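Local coordinates for putative silent information regulator 2 (Leishmania infantum, PDB 5OL0), which is an NAD-dependent protein deacetylase of the sirtuin family that carries a structural zinc ion and probably acts as a regulator of gene expression, at residues A[238-243]-A[278-283]; A[22-27]-A[291-296]. One frame throughout, in Å; residues are numbered along the deposited sequence.

Interaction 1 of 2, residues A[238-243]-A[278-283]; sequences PRVVMN and RDVLFR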
loop_
_atom_site.group_PDB
_atom_site.type_symbol
_atom_site.label_atom_id
_atom_site.label_comp_id
_atom_site.label_asym_id
_atom_site.label_seq_id
_atom_site.Cartn_x
_atom_site.Cartn_y
_atom_site.Cartn_z
ATOM N N PRO A 238 -0.742 -18.200 9.031
ATOM C CA PRO A 238 0.434 -17.396 9.259
ATOM C C PRO A 238 0.280 -15.956 8.737
ATOM O O PRO A 238 -0.381 -15.719 7.674
ATOM C CB PRO A 238 1.553 -18.124 8.514
ATOM C CG PRO A 238 0.885 -19.115 7.644
ATOM C CD PRO A 238 -0.471 -19.367 8.179
ATOM N N ARG A 239 0.858 -15.018 9.503
ATOM C CA ARG A 239 0.845 -13.623 9.145
ATOM C C ARG A 239 2.283 -13.131 9.216
ATOM O O ARG A 239 2.894 -13.188 10.257
ATOM C CB ARG A 239 -0.096 -12.820 10.039
ATOM C CG ARG A 239 -1.499 -13.372 10.164
ATOM C CD ARG A 239 -2.458 -12.401 10.849
ATOM N NE ARG A 239 -2.091 -12.215 12.251
ATOM C CZ ARG A 239 -2.784 -11.467 13.128
ATOM N NH1 ARG A 239 -3.912 -10.841 12.802
ATOM N NH2 ARG A 239 -2.367 -11.379 14.367
ATOM N N VAL A 240 2.834 -12.718 8.086
ATOM C CA VAL A 240 4.232 -12.398 7.974
ATOM C C VAL A 240 4.297 -10.892 7.880
ATOM O O VAL A 240 3.701 -10.312 6.975
ATOM C CB VAL A 240 4.852 -13.062 6.691
ATOM C CG1 VAL A 240 6.257 -12.567 6.460
ATOM C CG2 VAL A 240 4.903 -14.569 6.881
ATOM N N VAL A 241 5.001 -10.239 8.790
ATOM C CA VAL A 241 5.070 -8.773 8.751
ATOM C C VAL A 241 6.502 -8.439 8.424
ATOM O O VAL A 241 7.404 -8.904 9.131
ATOM C CB VAL A 241 4.646 -8.115 10.064
ATOM C CG1 VAL A 241 4.746 -6.603 9.944
ATOM C CG2 VAL A 241 3.224 -8.563 10.440
ATOM N N MET A 242 6.710 -7.736 7.312
ATOM C CA MET A 242 8.020 -7.134 6.968
ATOM C C MET A 242 7.986 -5.636 7.193
ATOM O O MET A 242 7.350 -4.887 6.438
ATOM C CB MET A 242 8.394 -7.415 5.519
ATOM C CG MET A 242 8.432 -8.881 5.140
ATOM S SD MET A 242 8.900 -9.136 3.406
ATOM C CE MET A 242 9.107 -10.908 3.461
ATOM N N ASN A 243 8.674 -5.171 8.239
ATOM C CA ASN A 243 8.552 -3.759 8.635
ATOM C C ASN A 243 9.823 -3.370 9.410
ATOM O O ASN A 243 10.439 -4.223 10.021
ATOM C CB ASN A 243 7.274 -3.554 9.475
ATOM C CG ASN A 243 6.771 -2.106 9.464
ATOM O OD1 ASN A 243 7.343 -1.259 10.130
ATOM N ND2 ASN A 243 5.716 -1.819 8.702
ATOM N N ARG A 278 1.322 -17.831 15.127
ATOM C CA ARG A 278 1.246 -17.733 13.675
ATOM C C ARG A 278 1.829 -16.439 13.055
ATOM O O ARG A 278 1.855 -16.347 11.850
ATOM C CB ARG A 278 -0.194 -18.035 13.171
ATOM C CG ARG A 278 -1.364 -17.309 13.840
ATOM C CD ARG A 278 -1.411 -15.867 13.431
ATOM N NE ARG A 278 -2.601 -15.157 13.862
ATOM C CZ ARG A 278 -3.724 -15.009 13.161
ATOM N NH1 ARG A 278 -3.915 -15.541 11.954
ATOM N NH2 ARG A 278 -4.678 -14.297 13.696
ATOM N N ASP A 279 2.278 -15.487 13.869
ATOM C CA ASP A 279 2.841 -14.200 13.443
ATOM C C ASP A 279 4.332 -14.246 13.496
ATOM O O ASP A 279 4.913 -14.954 14.323
ATOM C CB ASP A 279 2.403 -13.071 14.384
ATOM C CG ASP A 279 0.934 -12.853 14.378
ATOM O OD1 ASP A 279 0.288 -13.180 13.372
ATOM O OD2 ASP A 279 0.404 -12.349 15.386
ATOM N N VAL A 280 4.947 -13.616 12.503
ATOM C CA VAL A 280 6.371 -13.388 12.480
ATOM C C VAL A 280 6.665 -11.992 11.955
ATOM O O VAL A 280 5.951 -11.502 11.070
ATOM C CB VAL A 280 7.039 -14.505 11.670
ATOM C CG1 VAL A 280 6.554 -14.515 10.245
ATOM C CG2 VAL A 280 8.527 -14.368 11.749
ATOM N N LEU A 281 7.651 -11.338 12.561
ATOM C CA LEU A 281 8.151 -10.024 12.142
ATOM C C LEU A 281 9.556 -10.107 11.600
ATOM O O LEU A 281 10.448 -10.595 12.288
ATOM C CB LEU A 281 8.205 -9.088 13.297
ATOM C CG LEU A 281 8.691 -7.675 13.059
ATOM C CD1 LEU A 281 7.783 -6.878 12.149
ATOM C CD2 LEU A 281 8.760 -7.040 14.431
ATOM N N PHE A 282 9.739 -9.700 10.345
ATOM C CA PHE A 282 11.034 -9.699 9.701
ATOM C C PHE A 282 11.405 -8.247 9.600
ATOM O O PHE A 282 10.801 -7.490 8.817
ATOM C CB PHE A 282 10.961 -10.344 8.324
ATOM C CG PHE A 282 10.704 -11.836 8.368
ATOM C CD1 PHE A 282 11.625 -12.690 8.933
ATOM C CD2 PHE A 282 9.549 -12.377 7.814
ATOM C CE1 PHE A 282 11.412 -14.059 8.970
ATOM C CE2 PHE A 282 9.333 -13.763 7.802
ATOM C CZ PHE A 282 10.246 -14.596 8.417
ATOM N N ARG A 283 12.421 -7.850 10.384
ATOM C CA ARG A 283 12.931 -6.460 10.414
ATOM C C ARG A 283 13.898 -6.250 9.264
ATOM O O ARG A 283 14.179 -7.169 8.515
ATOM C CB ARG A 283 13.695 -6.219 11.708
ATOM C CG ARG A 283 12.942 -6.373 12.997
ATOM C CD ARG A 283 11.767 -5.441 13.070
ATOM N NE ARG A 283 12.110 -4.040 13.380
ATOM C CZ ARG A 283 12.137 -3.487 14.598
ATOM N NH1 ARG A 283 11.885 -4.177 15.700
ATOM N NH2 ARG A 283 12.412 -2.209 14.701
#

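Interaction 2 of 2, residues A[22-27]-A[291-296]; sequences EGLAHY and VTLAEY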
loop_
_atom_site.group_PDB
_atom_site.type_symbol
_atom_site.label_atom_id
_atom_site.label_comp_id
_atom_site.label_asym_id
_atom_site.label_seq_id
_atom_site.Cartn_x
_atom_site.Cartn_y
_atom_site.Cartn_z
ATOM N N GLU A 22 13.328 -18.913 5.143
ATOM C CA GLU A 22 13.433 -20.306 4.716
ATOM C C GLU A 22 12.225 -21.183 5.086
ATOM O O GLU A 22 11.642 -21.868 4.206
ATOM C CB GLU A 22 14.710 -20.940 5.304
ATOM C CG GLU A 22 14.929 -22.404 4.901
ATOM C CD GLU A 22 16.322 -22.946 5.257
ATOM O OE1 GLU A 22 16.868 -22.553 6.313
ATOM O OE2 GLU A 22 16.844 -23.768 4.472
ATOM N N GLY A 23 11.819 -21.128 6.350
ATOM C CA GLY A 23 10.620 -21.845 6.768
ATOM C C GLY A 23 9.344 -21.413 6.062
ATOM O O GLY A 23 8.484 -22.241 5.715
ATOM N N LEU A 24 9.217 -20.106 5.818
ATOM C CA LEU A 24 8.071 -19.593 5.131
ATOM C C LEU A 24 8.013 -20.143 3.732
ATOM O O LEU A 24 6.934 -20.533 3.253
ATOM C CB LEU A 24 8.141 -18.040 5.113
ATOM C CG LEU A 24 7.070 -17.344 4.258
ATOM C CD1 LEU A 24 5.733 -17.746 4.744
ATOM C CD2 LEU A 24 7.229 -15.823 4.309
ATOM N N ALA A 25 9.149 -20.108 3.022
ATOM C CA ALA A 25 9.161 -20.629 1.651
ATOM C C ALA A 25 8.797 -22.124 1.618
ATOM O O ALA A 25 8.008 -22.549 0.753
ATOM C CB ALA A 25 10.513 -20.436 1.001
ATOM N N HIS A 26 9.402 -22.892 2.524
ATOM C CA HIS A 26 9.039 -24.331 2.738
ATOM C C HIS A 26 7.571 -24.509 2.962
ATOM O O HIS A 26 6.954 -25.403 2.362
ATOM C CB HIS A 26 9.678 -24.942 3.998
ATOM C CG HIS A 26 11.043 -25.528 3.804
ATOM N ND1 HIS A 26 11.249 -26.748 3.189
ATOM C CD2 HIS A 26 12.263 -25.115 4.244
ATOM C CE1 HIS A 26 12.545 -27.031 3.215
ATOM N NE2 HIS A 26 13.180 -26.057 3.849
ATOM N N TYR A 27 6.999 -23.692 3.845
ATOM C CA TYR A 27 5.578 -23.824 4.186
ATOM C C TYR A 27 4.720 -23.566 2.942
ATOM O O TYR A 27 3.801 -24.342 2.633
ATOM C CB TYR A 27 5.191 -22.864 5.313
ATOM C CG TYR A 27 3.712 -22.856 5.753
ATOM C CD1 TYR A 27 2.733 -22.083 5.051
ATOM C CD2 TYR A 27 3.297 -23.541 6.908
ATOM C CE1 TYR A 27 1.386 -22.074 5.444
ATOM C CE2 TYR A 27 1.946 -23.493 7.350
ATOM C CZ TYR A 27 1.002 -22.770 6.626
ATOM O OH TYR A 27 -0.315 -22.747 7.007
ATOM N N VAL A 291 13.824 -10.518 -1.641
ATOM C CA VAL A 291 14.804 -11.147 -2.549
ATOM C C VAL A 291 15.189 -12.515 -1.954
ATOM O O VAL A 291 15.123 -13.563 -2.657
ATOM C CB VAL A 291 16.005 -10.241 -2.800
ATOM C CG1 VAL A 291 17.205 -11.015 -3.362
ATOM C CG2 VAL A 291 15.604 -9.083 -3.728
ATOM N N THR A 292 15.484 -12.526 -0.653
ATOM C CA THR A 292 15.794 -13.799 0.019
ATOM C C THR A 292 14.655 -14.783 -0.069
ATOM O O THR A 292 14.884 -15.925 -0.354
ATOM C CB THR A 292 16.136 -13.560 1.459
ATOM O OG1 THR A 292 17.172 -12.620 1.489
ATOM C CG2 THR A 292 16.592 -14.862 2.206
ATOM N N LEU A 293 13.432 -14.339 0.219
ATOM C CA LEU A 293 12.256 -15.192 0.071
ATOM C C LEU A 293 12.120 -15.795 -1.305
ATOM O O LEU A 293 11.852 -17.027 -1.482
ATOM C CB LEU A 293 10.977 -14.451 0.504
ATOM C CG LEU A 293 9.659 -15.168 0.421
ATOM C CD1 LEU A 293 9.687 -16.487 1.189
ATOM C CD2 LEU A 293 8.577 -14.229 0.970
ATOM N N ALA A 294 12.369 -14.968 -2.291
ATOM C CA ALA A 294 12.335 -15.392 -3.676
ATOM C C ALA A 294 13.342 -16.509 -3.961
ATOM O O ALA A 294 12.987 -17.506 -4.625
ATOM C CB ALA A 294 12.577 -14.224 -4.593
ATOM N N GLU A 295 14.563 -16.353 -3.464
ATOM C CA GLU A 295 15.568 -17.396 -3.588
ATOM C C GLU A 295 15.028 -18.715 -3.105
ATOM O O GLU A 295 15.028 -19.698 -3.827
ATOM C CB GLU A 295 16.803 -17.128 -2.754
ATOM C CG GLU A 295 17.598 -15.877 -3.032
ATOM C CD GLU A 295 18.775 -15.786 -2.066
ATOM O OE1 GLU A 295 19.499 -16.803 -1.978
ATOM O OE2 GLU A 295 18.967 -14.736 -1.395
ATOM N N TYR A 296 14.488 -18.720 -1.886
ATOM C CA TYR A 296 14.033 -19.974 -1.313
ATOM C C TYR A 296 12.815 -20.543 -2.020
ATOM O O TYR A 296 12.590 -21.737 -1.966
ATOM C CB TYR A 296 13.757 -19.802 0.171
ATOM C CG TYR A 296 14.990 -19.581 1.001
ATOM C CD1 TYR A 296 16.038 -20.538 1.014
ATOM C CD2 TYR A 296 15.122 -18.461 1.814
ATOM C CE1 TYR A 296 17.175 -20.348 1.790
ATOM C CE2 TYR A 296 16.249 -18.276 2.606
ATOM C CZ TYR A 296 17.260 -19.199 2.578
ATOM O OH TYR A 296 18.333 -18.976 3.366
#

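Interaction 1 of 2, residues A[238-243]-A[278-283]
Arg-239 holds Asp-279 side-on with two nitrogens of its guanidinium, one for each carboxylate oxygen. Arg-239 NE reaches Asp-279 OD1 at 2.8 Å, and Arg-239 NH2 reaches Asp-279 OD2 at 3.1 Å. Both oxygens are met on the syn side and lie close to the guanidinium plane, the carboxylate being turned 25° from it. The bend at chi3 of Arg-239 (-67°) swings the group toward the acid. Over one of its faces lies the guanidinium of Arg-278, nearly parallel, with centres 3.6 Å apart. Asp-279 probably offsets the like charges of this stack, and Arg-278 NH1 is bonded to the carbonyl of Val-237.

Backbone bonds tie the segments in parallel register: residues 239, 241 and 243 bond through N or O with 278, 280 and 282, from Arg-239 N to Arg-278 O through to Asn-243 N to Phe-282 O. The shortest is Phe-282 N to Val-241 O, 2.7 Å. These are the last two strands of the parallel Rossmann-like sheet of the sirtuin NAD-binding domain: 239-242 also bonds to strand 213-217, whereas 279-282 is outermost.

Apolar contacts divide between the faces. On that of Val-240, Val-280, Met-242 and Phe-282, Val-240 CG1 meets the Phe-282 ring at its edge, 3.6 Å from CE2, while Val-240 CG2 lies 3.7 Å from Val-280 CG1. On the other face, Leu-281 CD1 approaches Val-241 CG1 to 3.8 Å, beside Phe-254.

Interaction 2 of 2, residues A[22-27]-A[291-296]
Ala-25 CB and Tyr-296 CB meet 3.4 Å apart where the two segments come closest in backbone, their CA atoms being 5.7 Å apart. The small methyl lets the chains approach here, and the segment axes come within 8.7 Å at a crossing angle of -45°.

Toward the buried side, the branched end of Leu-293 lodges in the hollow between Leu-24 CD2 and Ala-25 CB: its CD1 lies 4.0 Å from Ala-25 CB, and its CD2 lies 3.9 Å from Leu-24 CD2. With chi1 of Leu-293 at 180°, CG stands anti to the backbone N and the branched end is carried nearer to the other helix than the start of the side chain suggests. Phe-110 of helix 106-116 also packs on Leu-293.

Toward the outer side, the Tyr-296 ring lies against the backbone and CB of Glu-22. Glu-22 CA sits over one face, 3.8 Å above the plane and displaced toward the rim; Glu-22 CB is more central, 4.1 Å from the ring centroid and 10° off the normal, a CH-pi contact.

A polar tie between the helices lies just beyond 22-27, from Arg-29 NH1 to the carbonyl of Tyr-296. No hydrogen bond joins the two segments themselves, so their contact rests on shape and dispersion, which are less sensitive to direction.

How the interactions relate
Interaction 2 packs against one face of the sheet edge formed by interaction 1, their centres about 13 Å apart. Leu-24 CD2 lies 3.7 Å from Val-240 CG2, Tyr-27 OH packs 3.6 Å from Pro-238 CD, and Met-242 CE comes within 4.2 Å of Leu-293 CD2, so both helices touch strand 239-242. Strand 279-282 leads directly into helix 286-296, and the loop closed by interaction 2 encloses interaction 1. The probable NAD site adjoins the C-terminal end of 238-243: Asn-243 belongs to it by similarity, its side chain about 4 Å from Gly-218, and the Met-242 side chain is about 4 Å from that of Cys-286, also assigned by similarity. The Leu-293 side chain is farther, about 10 Å from that of Cys-286.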